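Local coordinates for protein ribonuclease S-F11 (Nicotiana alata, PDB 1IOO) that cleaves RNA as a secreted stylar ribonuclease of the T2 family, associated with gametophytic self-incompatibility, at residues L34-V39 with S93-R98; K65-L70 with G106-L111; Q135-A140 with P149-A154; C169-P172 with M177-C180. One frame throughout, in Å; residues are numbered along the deposited sequence.

The central antiparallel sheet ties three contacts together: interactions 1, 3 and 4 use strands 30-37, 150-154 and 162-170. Interaction 2 joins the end of helix 57-66 to helix 101-113, and meets interaction 1 where Leu-34 packs on Ala-108. Interactions 1 and 3 are buried and rest on small apolar contacts, a proline ring being central to each. Interactions 2 and 4 are only partly buried. Interaction 2 is helix-end packing beside Gln-87, probably an active-site residue, whereas interaction 1 touches the catalytic His-91; interaction 4 is a covalently closed hairpin whose outer side is more exposed. Interactions 3 and 4 touch through Asp-150 and Cys-180; interactions 2 and 3 remain about 12 Å apart at their nearest atoms.

Interaction 1: L34-V39 with S93-R98; sequences LWPDNV and SCCQKR
The CB-CG side of the Pro-36 ring meets Cys-94 and Cys-95, CB chiefly the first and CG chiefly the second. Pro-36 CB lies 4.0 Å from Cys-94 CB and 3.9 Å from Cys-94 O, so both the side chain and the carbonyl of that residue are met. Pro-36 CG approaches Cys-95 more closely: it is 3.5 Å from Cys-95 SG and 3.6 Å from Cys-95 CB. Cys-95 brings its sulfur to the ring with chi1 at 56°, a torsion that sets SG between the backbone N and the carbonyl carbon. Cys-94 instead holds SG anti to its carbonyl carbon (chi1 -64°), where it forms the disulfide with Cys-46. In the RNase T2 fold of this enzyme, strand 30-37 pairs with strand 4-10 in the central antiparallel sheet, and the loop 93-98 follows helix 82-92, which carries the proton acceptor His-91. Pro-36 also touches His-91, and the neighbouring Trp-35 stacks its ring on that histidine, so the strand lies directly beside the catalytic residue. The loop has its own internal tie: Gln-96 NE2 donates a nearly straight bond of 2.9 Å to Ser-93 O, with the acceptor in the plane of the amide. Pro-36 packs on Phe-2 and Leu-5 as well, and Cys-95 lies against Phe-2 and against Tyr-104 of helix 101-113.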
loop_
_atom_site.group_PDB
_atom_site.type_symbol
_atom_site.label_atom_id
_atom_site.label_comp_id
_atom_site.label_asym_id
_atom_site.label_seq_id
_atom_site.Cartn_x
_atom_site.Cartn_y
_atom_site.Cartn_z
ATOM N N LEU A 34 5.269 2.851 1.403
ATOM C CA LEU A 34 5.559 2.756 2.823
ATOM C C LEU A 34 5.831 4.158 3.309
ATOM O O LEU A 34 6.916 4.699 3.089
ATOM C CB LEU A 34 6.768 1.839 3.057
ATOM C CG LEU A 34 7.156 1.557 4.513
ATOM C CD1 LEU A 34 5.971 0.972 5.271
ATOM C CD2 LEU A 34 8.344 0.603 4.555
ATOM N N TRP A 35 4.834 4.763 3.945
ATOM C CA TRP A 35 4.918 6.187 4.254
ATOM C C TRP A 35 5.162 6.528 5.718
ATOM O O TRP A 35 4.327 6.262 6.585
ATOM C CB TRP A 35 3.625 6.889 3.810
ATOM C CG TRP A 35 3.228 6.629 2.387
ATOM C CD1 TRP A 35 4.041 6.241 1.364
ATOM C CD2 TRP A 35 1.919 6.773 1.823
ATOM N NE1 TRP A 35 3.322 6.136 0.196
ATOM C CE2 TRP A 35 2.016 6.455 0.452
ATOM C CE3 TRP A 35 0.672 7.139 2.345
ATOM C CZ2 TRP A 35 0.912 6.492 -0.408
ATOM C CZ3 TRP A 35 -0.428 7.176 1.487
ATOM C CH2 TRP A 35 -0.296 6.854 0.130
ATOM N N PRO A 36 6.327 7.126 6.013
ATOM C CA PRO A 36 6.568 7.519 7.400
ATOM C C PRO A 36 5.640 8.721 7.544
ATOM O O PRO A 36 5.521 9.514 6.607
ATOM C CB PRO A 36 8.032 7.958 7.389
ATOM C CG PRO A 36 8.627 7.170 6.275
ATOM C CD PRO A 36 7.559 7.228 5.212
ATOM N N ASP A 37 4.963 8.876 8.674
ATOM C CA ASP A 37 4.039 9.992 8.752
ATOM C C ASP A 37 3.765 10.441 10.169
ATOM O O ASP A 37 4.259 9.874 11.147
ATOM C CB ASP A 37 2.704 9.603 8.100
ATOM C CG ASP A 37 2.133 10.698 7.215
ATOM O OD1 ASP A 37 2.337 11.890 7.524
ATOM O OD2 ASP A 37 1.463 10.362 6.212
ATOM N N ASN A 38 2.975 11.505 10.242
ATOM C CA ASN A 38 2.495 12.082 11.479
ATOM C C ASN A 38 0.983 12.226 11.393
ATOM O O ASN A 38 0.437 12.370 10.299
ATOM C CB ASN A 38 3.120 13.461 11.708
ATOM C CG ASN A 38 4.621 13.402 11.894
ATOM O OD1 ASN A 38 5.130 12.636 12.713
ATOM N ND2 ASN A 38 5.341 14.222 11.136
ATOM N N VAL A 39 0.301 12.169 12.529
ATOM C CA VAL A 39 -1.150 12.283 12.533
ATOM C C VAL A 39 -1.596 13.682 12.113
ATOM O O VAL A 39 -2.519 13.835 11.312
ATOM C CB VAL A 39 -1.727 11.970 13.928
ATOM C CG1 VAL A 39 -3.249 11.985 13.879
ATOM C CG2 VAL A 39 -1.223 10.615 14.401
ATOM N N SER A 93 12.602 9.368 2.098
ATOM C CA SER A 93 13.410 10.478 2.598
ATOM C C SER A 93 13.021 10.883 4.023
ATOM O O SER A 93 13.771 11.585 4.701
ATOM C CB SER A 93 13.227 11.688 1.684
ATOM O OG SER A 93 11.865 12.102 1.661
ATOM N N CYS A 94 11.866 10.420 4.486
ATOM C CA CYS A 94 11.377 10.818 5.799
ATOM C C CYS A 94 11.720 9.816 6.912
ATOM O O CYS A 94 11.297 9.997 8.055
ATOM C CB CYS A 94 9.876 11.054 5.718
ATOM S SG CYS A 94 9.456 12.443 4.617
ATOM N N CYS A 95 12.495 8.784 6.591
ATOM C CA CYS A 95 12.909 7.795 7.594
ATOM C C CYS A 95 14.347 7.345 7.353
ATOM O O CYS A 95 14.646 6.151 7.342
ATOM C CB CYS A 95 11.969 6.579 7.576
ATOM S SG CYS A 95 11.806 5.755 5.961
ATOM N N GLN A 96 15.240 8.317 7.195
ATOM C CA GLN A 96 16.640 8.039 6.886
ATOM C C GLN A 96 17.487 7.729 8.121
ATOM O O GLN A 96 18.624 7.280 7.986
ATOM C CB GLN A 96 17.254 9.224 6.155
ATOM C CG GLN A 96 16.641 9.500 4.806
ATOM C CD GLN A 96 17.290 10.692 4.130
ATOM O OE1 GLN A 96 18.490 10.680 3.849
ATOM N NE2 GLN A 96 16.506 11.733 3.871
ATOM N N LYS A 97 16.966 7.975 9.316
ATOM C CA LYS A 97 17.752 7.700 10.515
ATOM C C LYS A 97 17.784 6.217 10.831
ATOM O O LYS A 97 18.814 5.683 11.240
ATOM C CB LYS A 97 17.209 8.481 11.711
ATOM C CG LYS A 97 17.338 9.985 11.550
ATOM C CD LYS A 97 16.921 10.720 12.810
ATOM C CE LYS A 97 16.992 12.223 12.600
ATOM N NZ LYS A 97 18.348 12.640 12.151
ATOM N N ARG A 98 16.667 5.537 10.591
ATOM C CA ARG A 98 16.571 4.118 10.888
ATOM C C ARG A 98 16.774 3.256 9.648
ATOM O O ARG A 98 17.107 2.075 9.764
ATOM C CB ARG A 98 15.195 3.784 11.473
ATOM C CG ARG A 98 14.841 4.460 12.785
ATOM C CD ARG A 98 13.540 3.864 13.319
ATOM N NE ARG A 98 13.106 4.452 14.586
ATOM C CZ ARG A 98 12.637 5.689 14.718
ATOM N NH1 ARG A 98 12.539 6.484 13.659
ATOM N NH2 ARG A 98 12.251 6.128 15.909
#

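Interaction 2: K65-L70 with G106-L111; sequences KHWMQL and GLALRL
Two residues beyond Trp-67, whose indole touches Ala-108, the amide oxygen OE1 of Gln-69 is gripped by two backbone N-H groups, those of Ser-83 and Trp-84. Gln-69 NE2 is bonded as well, to Gly-77 O, so both ends of the amide are held and its rotation is fixed. Gln-69 and Leu-70 probably bind the 3'-phosphate of RNA, as in relatives. Trp-67 is secured to the same neighbour, Trp-84, since its backbone O accepts the indole N-H of that residue. Its six-membered ring is the part that reaches helix 101-113: Trp-67 CZ3 lies 3.6 Å from Ala-108 CB, and Trp-67 CE3 is a little farther from that methyl at 4.1 Å. Chi1 of -160° places the indole anti to the backbone N and swings it toward the helix. This is the packing of a helix end on a second helix in the RNase T2 fold: helix 57-66 finishes at His-66, and Trp-67 is the first residue to leave helical geometry. The indole also touches Gln-87, probably an active-site residue, and meets Trp-84 edge-to-face. The next residue of helix 101-113, Leu-109, touches with one methyl. Its CD2 lies 3.5 Å from His-66 CB and 3.9 Å from His-66 ND1, the two side chains running roughly perpendicular to each other.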
loop_
_atom_site.group_PDB
_atom_site.type_symbol
_atom_site.label_atom_id
_atom_site.label_comp_id
_atom_site.label_asym_id
_atom_site.label_seq_id
_atom_site.Cartn_x
_atom_site.Cartn_y
_atom_site.Cartn_z
ATOM N N LYS A 65 7.696 -7.965 -8.478
ATOM C CA LYS A 65 6.536 -8.772 -8.164
ATOM C C LYS A 65 5.698 -8.151 -7.039
ATOM O O LYS A 65 4.518 -7.867 -7.224
ATOM C CB LYS A 65 6.953 -10.189 -7.748
ATOM C CG LYS A 65 5.783 -11.055 -7.296
ATOM C CD LYS A 65 6.240 -12.423 -6.805
ATOM C CE LYS A 65 5.051 -13.228 -6.301
ATOM N NZ LYS A 65 5.448 -14.574 -5.791
ATOM N N HIS A 66 6.327 -7.902 -5.895
ATOM C CA HIS A 66 5.610 -7.429 -4.709
ATOM C C HIS A 66 5.289 -5.943 -4.740
ATOM O O HIS A 66 4.346 -5.506 -4.084
ATOM C CB HIS A 66 6.403 -7.787 -3.460
ATOM C CG HIS A 66 6.534 -9.261 -3.256
ATOM N ND1 HIS A 66 7.718 -9.945 -3.444
ATOM C CD2 HIS A 66 5.605 -10.193 -2.942
ATOM C CE1 HIS A 66 7.508 -11.236 -3.256
ATOM N NE2 HIS A 66 6.234 -11.414 -2.952
ATOM N N TRP A 67 6.093 -5.171 -5.459
ATOM C CA TRP A 67 5.871 -3.732 -5.606
ATOM C C TRP A 67 5.783 -3.388 -7.086
ATOM O O TRP A 67 6.373 -2.417 -7.557
ATOM C CB TRP A 67 7.026 -2.952 -4.956
ATOM C CG TRP A 67 6.719 -1.502 -4.613
ATOM C CD1 TRP A 67 5.943 -0.625 -5.325
ATOM C CD2 TRP A 67 7.245 -0.758 -3.507
ATOM N NE1 TRP A 67 5.959 0.618 -4.729
ATOM C CE2 TRP A 67 6.751 0.563 -3.613
ATOM C CE3 TRP A 67 8.090 -1.080 -2.438
ATOM C CZ2 TRP A 67 7.073 1.561 -2.688
ATOM C CZ3 TRP A 67 8.412 -0.089 -1.519
ATOM C CH2 TRP A 67 7.903 1.217 -1.651
ATOM N N MET A 68 5.036 -4.203 -7.820
ATOM C CA MET A 68 4.914 -4.025 -9.253
ATOM C C MET A 68 4.502 -2.607 -9.610
ATOM O O MET A 68 3.546 -2.067 -9.052
ATOM C CB MET A 68 3.908 -5.022 -9.829
ATOM C CG MET A 68 3.975 -5.139 -11.345
ATOM S SD MET A 68 2.863 -6.386 -12.018
ATOM C CE MET A 68 3.644 -7.917 -11.463
ATOM N N GLN A 69 5.254 -1.998 -10.520
ATOM C CA GLN A 69 4.942 -0.659 -11.000
ATOM C C GLN A 69 3.942 -0.773 -12.147
ATOM O O GLN A 69 4.309 -0.809 -13.319
ATOM C CB GLN A 69 6.239 0.023 -11.425
ATOM C CG GLN A 69 7.281 0.016 -10.301
ATOM C CD GLN A 69 8.656 0.438 -10.765
ATOM O OE1 GLN A 69 9.091 1.564 -10.524
ATOM N NE2 GLN A 69 9.351 -0.468 -11.442
ATOM N N LEU A 70 2.673 -0.862 -11.764
ATOM C CA LEU A 70 1.553 -1.118 -12.664
ATOM C C LEU A 70 1.413 -0.122 -13.815
ATOM O O LEU A 70 0.876 -0.479 -14.860
ATOM C CB LEU A 70 0.256 -1.144 -11.853
ATOM C CG LEU A 70 0.211 -2.213 -10.756
ATOM C CD1 LEU A 70 -1.035 -2.014 -9.905
ATOM C CD2 LEU A 70 0.230 -3.596 -11.390
ATOM N N GLY A 106 13.580 -3.207 1.781
ATOM C CA GLY A 106 13.569 -4.524 2.400
ATOM C C GLY A 106 12.470 -4.608 3.443
ATOM O O GLY A 106 11.806 -5.639 3.586
ATOM N N LEU A 107 12.284 -3.522 4.188
ATOM C CA LEU A 107 11.233 -3.474 5.203
ATOM C C LEU A 107 9.859 -3.573 4.555
ATOM O O LEU A 107 8.994 -4.310 5.025
ATOM C CB LEU A 107 11.312 -2.184 6.019
ATOM C CG LEU A 107 10.187 -2.017 7.055
ATOM C CD1 LEU A 107 10.233 -3.171 8.050
ATOM C CD2 LEU A 107 10.327 -0.689 7.781
ATOM N N ALA A 108 9.661 -2.824 3.474
ATOM C CA ALA A 108 8.394 -2.862 2.758
ATOM C C ALA A 108 8.053 -4.294 2.352
ATOM O O ALA A 108 6.925 -4.747 2.523
ATOM C CB ALA A 108 8.458 -1.961 1.525
ATOM N N LEU A 109 9.045 -5.014 1.834
ATOM C CA LEU A 109 8.842 -6.394 1.422
ATOM C C LEU A 109 8.523 -7.283 2.621
ATOM O O LEU A 109 7.644 -8.143 2.551
ATOM C CB LEU A 109 10.087 -6.915 0.689
ATOM C CG LEU A 109 10.328 -6.312 -0.702
ATOM C CD1 LEU A 109 11.689 -6.730 -1.240
ATOM C CD2 LEU A 109 9.223 -6.772 -1.639
ATOM N N ARG A 110 9.234 -7.063 3.724
ATOM C CA ARG A 110 9.014 -7.844 4.941
ATOM C C ARG A 110 7.603 -7.636 5.484
ATOM O O ARG A 110 6.915 -8.597 5.834
ATOM C CB ARG A 110 10.035 -7.453 6.016
ATOM C CG ARG A 110 9.902 -8.229 7.323
ATOM C CD ARG A 110 11.039 -7.900 8.282
ATOM N NE ARG A 110 10.814 -6.674 9.047
ATOM C CZ ARG A 110 9.938 -6.564 10.043
ATOM N NH1 ARG A 110 9.197 -7.606 10.398
ATOM N NH2 ARG A 110 9.813 -5.414 10.696
ATOM N N LEU A 111 7.173 -6.380 5.557
ATOM C CA LEU A 111 5.845 -6.074 6.072
ATOM C C LEU A 111 4.757 -6.642 5.169
ATOM O O LEU A 111 3.738 -7.136 5.651
ATOM C CB LEU A 111 5.673 -4.560 6.238
ATOM C CG LEU A 111 6.640 -3.944 7.255
ATOM C CD1 LEU A 111 6.357 -2.458 7.404
ATOM C CD2 LEU A 111 6.492 -4.635 8.599
#

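Interaction 3: Q135-A140 with P149-A154; sequences QDIFDA and PDIKCA
Phe-138 on helix 134-145 and Ile-151 on strand 150-154 bring the two backbones nearest, with their CA atoms 6.5 Å apart. The unit is a helix followed, after a short loop, by a strand of the sheet: the strand pairs with strand 162-170 in the central antiparallel sheet of the RNase T2 fold, and the helix packs against it through apolar side chains. Phe-138 contributes the largest share of the helix side. Its CG stands anti to the backbone N (chi1 179°), which carries the ring out toward Pro-149. There Pro-149 CD sits over one face, 4.0 Å from the centroid of the Phe-138 ring and 28° off its normal, a CH-pi contact; Phe-138 CE1 is also 3.6 Å from Pro-149 O, which accepts a bond from Gln-182. Replacing the phenylalanine with an alanine would probably leave Pro-149 CD without its aromatic face and open a gap between the helix and Pro-149. Nearer the backbone, Ile-151 CG1 lies 4.0 Å from Phe-138 CA. From the preceding residue, Ile-137 CG2 meets the other branch methyl, Ile-151 CG2, at 4.0 Å, and Ile-151 CD1, at the end of the longer arm, is 4.1 Å from Ile-137 CG2. On the helix surface Gln-135 NE2 donates a bond of 2.9 Å to Asp-139 OD1, from above the carboxylate plane, and that same OD1 lies at the edge of the Phe-138 ring, in its plane.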
loop_
_atom_site.group_PDB
_atom_site.type_symbol
_atom_site.label_atom_id
_atom_site.label_comp_id
_atom_site.label_asym_id
_atom_site.label_seq_id
_atom_site.Cartn_x
_atom_site.Cartn_y
_atom_site.Cartn_z
ATOM N N GLN A 135 -17.670 -1.689 7.558
ATOM C CA GLN A 135 -17.383 -2.280 8.858
ATOM C C GLN A 135 -16.927 -3.728 8.738
ATOM O O GLN A 135 -16.020 -4.156 9.453
ATOM C CB GLN A 135 -18.611 -2.202 9.768
ATOM C CG GLN A 135 -18.288 -2.443 11.233
ATOM C CD GLN A 135 -17.333 -1.403 11.790
ATOM O OE1 GLN A 135 -17.560 -0.201 11.648
ATOM N NE2 GLN A 135 -16.262 -1.859 12.432
ATOM N N ASP A 136 -17.563 -4.492 7.854
ATOM C CA ASP A 136 -17.178 -5.890 7.670
ATOM C C ASP A 136 -15.753 -5.998 7.133
ATOM O O ASP A 136 -14.973 -6.836 7.582
ATOM C CB ASP A 136 -18.155 -6.605 6.735
ATOM C CG ASP A 136 -19.461 -6.974 7.428
ATOM O OD1 ASP A 136 -19.552 -6.796 8.660
ATOM O OD2 ASP A 136 -20.388 -7.451 6.742
ATOM N N ILE A 137 -15.417 -5.146 6.170
ATOM C CA ILE A 137 -14.068 -5.131 5.623
ATOM C C ILE A 137 -13.067 -4.709 6.700
ATOM O O ILE A 137 -12.049 -5.367 6.913
ATOM C CB ILE A 137 -13.971 -4.158 4.420
ATOM C CG1 ILE A 137 -14.835 -4.680 3.272
ATOM C CG2 ILE A 137 -12.517 -4.023 3.961
ATOM C CD1 ILE A 137 -15.028 -3.679 2.147
ATOM N N PHE A 138 -13.383 -3.611 7.382
ATOM C CA PHE A 138 -12.548 -3.089 8.460
ATOM C C PHE A 138 -12.289 -4.165 9.530
ATOM O O PHE A 138 -11.142 -4.422 9.900
ATOM C CB PHE A 138 -13.250 -1.878 9.085
ATOM C CG PHE A 138 -12.507 -1.254 10.231
ATOM C CD1 PHE A 138 -11.666 -0.166 10.025
ATOM C CD2 PHE A 138 -12.663 -1.744 11.522
ATOM C CE1 PHE A 138 -10.990 0.427 11.099
ATOM C CE2 PHE A 138 -11.994 -1.160 12.592
ATOM C CZ PHE A 138 -11.158 -0.075 12.378
ATOM N N ASP A 139 -13.358 -4.790 10.016
ATOM C CA ASP A 139 -13.238 -5.820 11.047
ATOM C C ASP A 139 -12.335 -6.973 10.601
ATOM O O ASP A 139 -11.501 -7.450 11.369
ATOM C CB ASP A 139 -14.617 -6.370 11.426
ATOM C CG ASP A 139 -15.435 -5.392 12.257
ATOM O OD1 ASP A 139 -14.869 -4.392 12.750
ATOM O OD2 ASP A 139 -16.650 -5.637 12.435
ATOM N N ALA A 140 -12.511 -7.426 9.364
ATOM C CA ALA A 140 -11.710 -8.524 8.841
ATOM C C ALA A 140 -10.219 -8.181 8.847
ATOM O O ALA A 140 -9.390 -8.973 9.293
ATOM C CB ALA A 140 -12.172 -8.873 7.429
ATOM N N PRO A 149 -6.842 -0.391 10.951
ATOM C CA PRO A 149 -6.239 -0.271 9.627
ATOM C C PRO A 149 -6.962 0.881 8.944
ATOM O O PRO A 149 -7.931 1.406 9.491
ATOM C CB PRO A 149 -6.593 -1.596 8.975
ATOM C CG PRO A 149 -8.007 -1.826 9.498
ATOM C CD PRO A 149 -7.869 -1.455 10.971
ATOM N N ASP A 150 -6.487 1.304 7.779
ATOM C CA ASP A 150 -7.193 2.340 7.044
ATOM C C ASP A 150 -7.710 1.789 5.732
ATOM O O ASP A 150 -6.934 1.453 4.840
ATOM C CB ASP A 150 -6.320 3.576 6.784
ATOM C CG ASP A 150 -7.128 4.753 6.223
ATOM O OD1 ASP A 150 -8.307 4.907 6.611
ATOM O OD2 ASP A 150 -6.588 5.534 5.409
ATOM N N ILE A 151 -9.027 1.637 5.646
ATOM C CA ILE A 151 -9.658 1.151 4.428
ATOM C C ILE A 151 -9.925 2.323 3.492
ATOM O O ILE A 151 -10.705 3.215 3.816
ATOM C CB ILE A 151 -10.984 0.438 4.753
ATOM C CG1 ILE A 151 -10.759 -0.615 5.850
ATOM C CG2 ILE A 151 -11.557 -0.195 3.497
ATOM C CD1 ILE A 151 -9.640 -1.595 5.555
ATOM N N LYS A 152 -9.254 2.331 2.346
ATOM C CA LYS A 152 -9.372 3.440 1.405
ATOM C C LYS A 152 -10.225 3.072 0.204
ATOM O O LYS A 152 -10.020 2.037 -0.425
ATOM C CB LYS A 152 -7.972 3.870 0.960
ATOM C CG LYS A 152 -7.051 4.196 2.132
ATOM C CD LYS A 152 -5.657 4.560 1.666
ATOM C CE LYS A 152 -4.734 4.824 2.845
ATOM N NZ LYS A 152 -3.392 5.256 2.372
ATOM N N CYS A 153 -11.179 3.936 -0.122
ATOM C CA CYS A 153 -12.052 3.676 -1.249
ATOM C C CYS A 153 -11.859 4.680 -2.355
ATOM O O CYS A 153 -11.339 5.779 -2.154
ATOM C CB CYS A 153 -13.521 3.729 -0.837
ATOM S SG CYS A 153 -14.062 2.373 0.238
ATOM N N ALA A 154 -12.270 4.266 -3.544
ATOM C CA ALA A 154 -12.266 5.111 -4.709
ATOM C C ALA A 154 -13.602 4.983 -5.402
ATOM O O ALA A 154 -14.267 3.954 -5.281
ATOM C CB ALA A 154 -11.145 4.712 -5.658
#

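Interaction 4: C169-P172 with M177-C180; sequences CFTP and MFRC
Cys-169 and Cys-180 make the tight end of this contact, joined by a disulfide whose SG atoms are 2.0 Å apart and whose chi3 is 104°. The other well-packed part lies between Phe-170 and Met-177, whose side chains run alongside each other in the same direction. Met-177 is bent at chi2 (-56°), which brings its sulfur beside the phenylalanine: SD is 3.5 Å from Phe-170 CE2 and 4.2 Å from the centroid of that ring, a Met-aromatic contact made obliquely. The two backbones form a beta hairpin from strand 162-170 and the short strand 177-178, in which Phe-170 and Met-177 are an antiparallel non-hydrogen-bonded pair. Phe-178 N donates to Cys-169 O over 3.0 Å, a bent bond at 145° that reaches the oxygen from above its carbonyl plane. A water accepts from Cys-169 N at 2.9 Å. Thr-171, well enclosed, turns its hydroxyl into the connecting loop, where OG1 is hydrogen-bonded to Asn-173 OD1 and Asp-175 OD1, which must share its one proton, and accepts from Ser-176 N. Phe-170 on the inner side packs on Leu-7 and Phe-115. The hairpin is looser at Phe-178, which starts toward its partner strand, with CB 3.7 Å from Phe-170 C, but whose ring then leads outward, its CD1 coming no nearer than 4.3 Å to Thr-171 CG2; the exposed Arg-179 adds almost nothing.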
loop_
_atom_site.group_PDB
_atom_site.type_symbol
_atom_site.label_atom_id
_atom_site.label_comp_id
_atom_site.label_asym_id
_atom_site.label_seq_id
_atom_site.Cartn_x
_atom_site.Cartn_y
_atom_site.Cartn_z
ATOM N N CYS A 169 -0.656 0.337 9.778
ATOM C CA CYS A 169 0.356 1.169 10.416
ATOM C C CYS A 169 1.184 0.425 11.449
ATOM O O CYS A 169 0.724 -0.513 12.100
ATOM C CB CYS A 169 -0.327 2.411 11.007
ATOM S SG CYS A 169 -1.077 3.344 9.634
ATOM N N PHE A 170 2.429 0.870 11.572
ATOM C CA PHE A 170 3.401 0.296 12.493
ATOM C C PHE A 170 4.160 1.395 13.210
ATOM O O PHE A 170 4.149 2.550 12.784
ATOM C CB PHE A 170 4.455 -0.516 11.728
ATOM C CG PHE A 170 3.903 -1.649 10.916
ATOM C CD1 PHE A 170 3.331 -1.426 9.669
ATOM C CD2 PHE A 170 3.961 -2.948 11.406
ATOM C CE1 PHE A 170 2.822 -2.494 8.920
ATOM C CE2 PHE A 170 3.455 -4.017 10.669
ATOM C CZ PHE A 170 2.886 -3.788 9.426
ATOM N N THR A 171 4.821 1.042 14.304
ATOM C CA THR A 171 5.661 2.010 14.977
ATOM C C THR A 171 6.855 2.332 14.080
ATOM O O THR A 171 7.170 1.561 13.175
ATOM C CB THR A 171 6.151 1.466 16.329
ATOM O OG1 THR A 171 6.714 0.161 16.147
ATOM C CG2 THR A 171 4.991 1.395 17.316
ATOM N N PRO A 172 7.520 3.477 14.296
ATOM C CA PRO A 172 8.672 3.867 13.474
ATOM C C PRO A 172 9.727 2.772 13.274
ATOM O O PRO A 172 10.325 2.672 12.200
ATOM C CB PRO A 172 9.207 5.091 14.205
ATOM C CG PRO A 172 7.938 5.740 14.682
ATOM C CD PRO A 172 7.174 4.550 15.247
ATOM N N MET A 177 2.576 -2.740 16.169
ATOM C CA MET A 177 1.473 -2.188 15.395
ATOM C C MET A 177 1.095 -0.799 15.901
ATOM O O MET A 177 1.427 -0.419 17.026
ATOM C CB MET A 177 0.254 -3.109 15.469
ATOM C CG MET A 177 0.513 -4.503 14.933
ATOM S SD MET A 177 1.133 -4.451 13.240
ATOM C CE MET A 177 0.619 -6.031 12.644
ATOM N N PHE A 178 0.404 -0.040 15.055
ATOM C CA PHE A 178 -0.022 1.310 15.400
ATOM C C PHE A 178 -1.340 1.643 14.713
ATOM O O PHE A 178 -1.607 1.172 13.607
ATOM C CB PHE A 178 1.048 2.327 14.982
ATOM C CG PHE A 178 0.954 3.643 15.705
ATOM C CD1 PHE A 178 1.363 3.752 17.034
ATOM C CD2 PHE A 178 0.454 4.772 15.062
ATOM C CE1 PHE A 178 1.274 4.965 17.714
ATOM C CE2 PHE A 178 0.358 5.996 15.734
ATOM C CZ PHE A 178 0.772 6.091 17.064
ATOM N N ARG A 179 -2.163 2.451 15.373
ATOM C CA ARG A 179 -3.465 2.832 14.835
ATOM C C ARG A 179 -3.322 3.816 13.679
ATOM O O ARG A 179 -2.750 4.895 13.833
ATOM C CB ARG A 179 -4.329 3.463 15.939
ATOM C CG ARG A 179 -5.805 3.609 15.580
ATOM C CD ARG A 179 -6.614 4.333 16.656
ATOM N NE ARG A 179 -6.282 5.753 16.757
ATOM C CZ ARG A 179 -5.571 6.291 17.744
ATOM N NH1 ARG A 179 -5.112 5.528 18.727
ATOM N NH2 ARG A 179 -5.314 7.592 17.750
ATOM N N CYS A 180 -3.846 3.441 12.519
ATOM C CA CYS A 180 -3.792 4.310 11.354
ATOM C C CYS A 180 -4.858 5.390 11.421
ATOM O O CYS A 180 -5.975 5.140 11.876
ATOM C CB CYS A 180 -4.111 3.546 10.083
ATOM S SG CYS A 180 -2.880 2.441 9.356
HETATM O O HOH W 1 -2.986 -0.533 11.192
#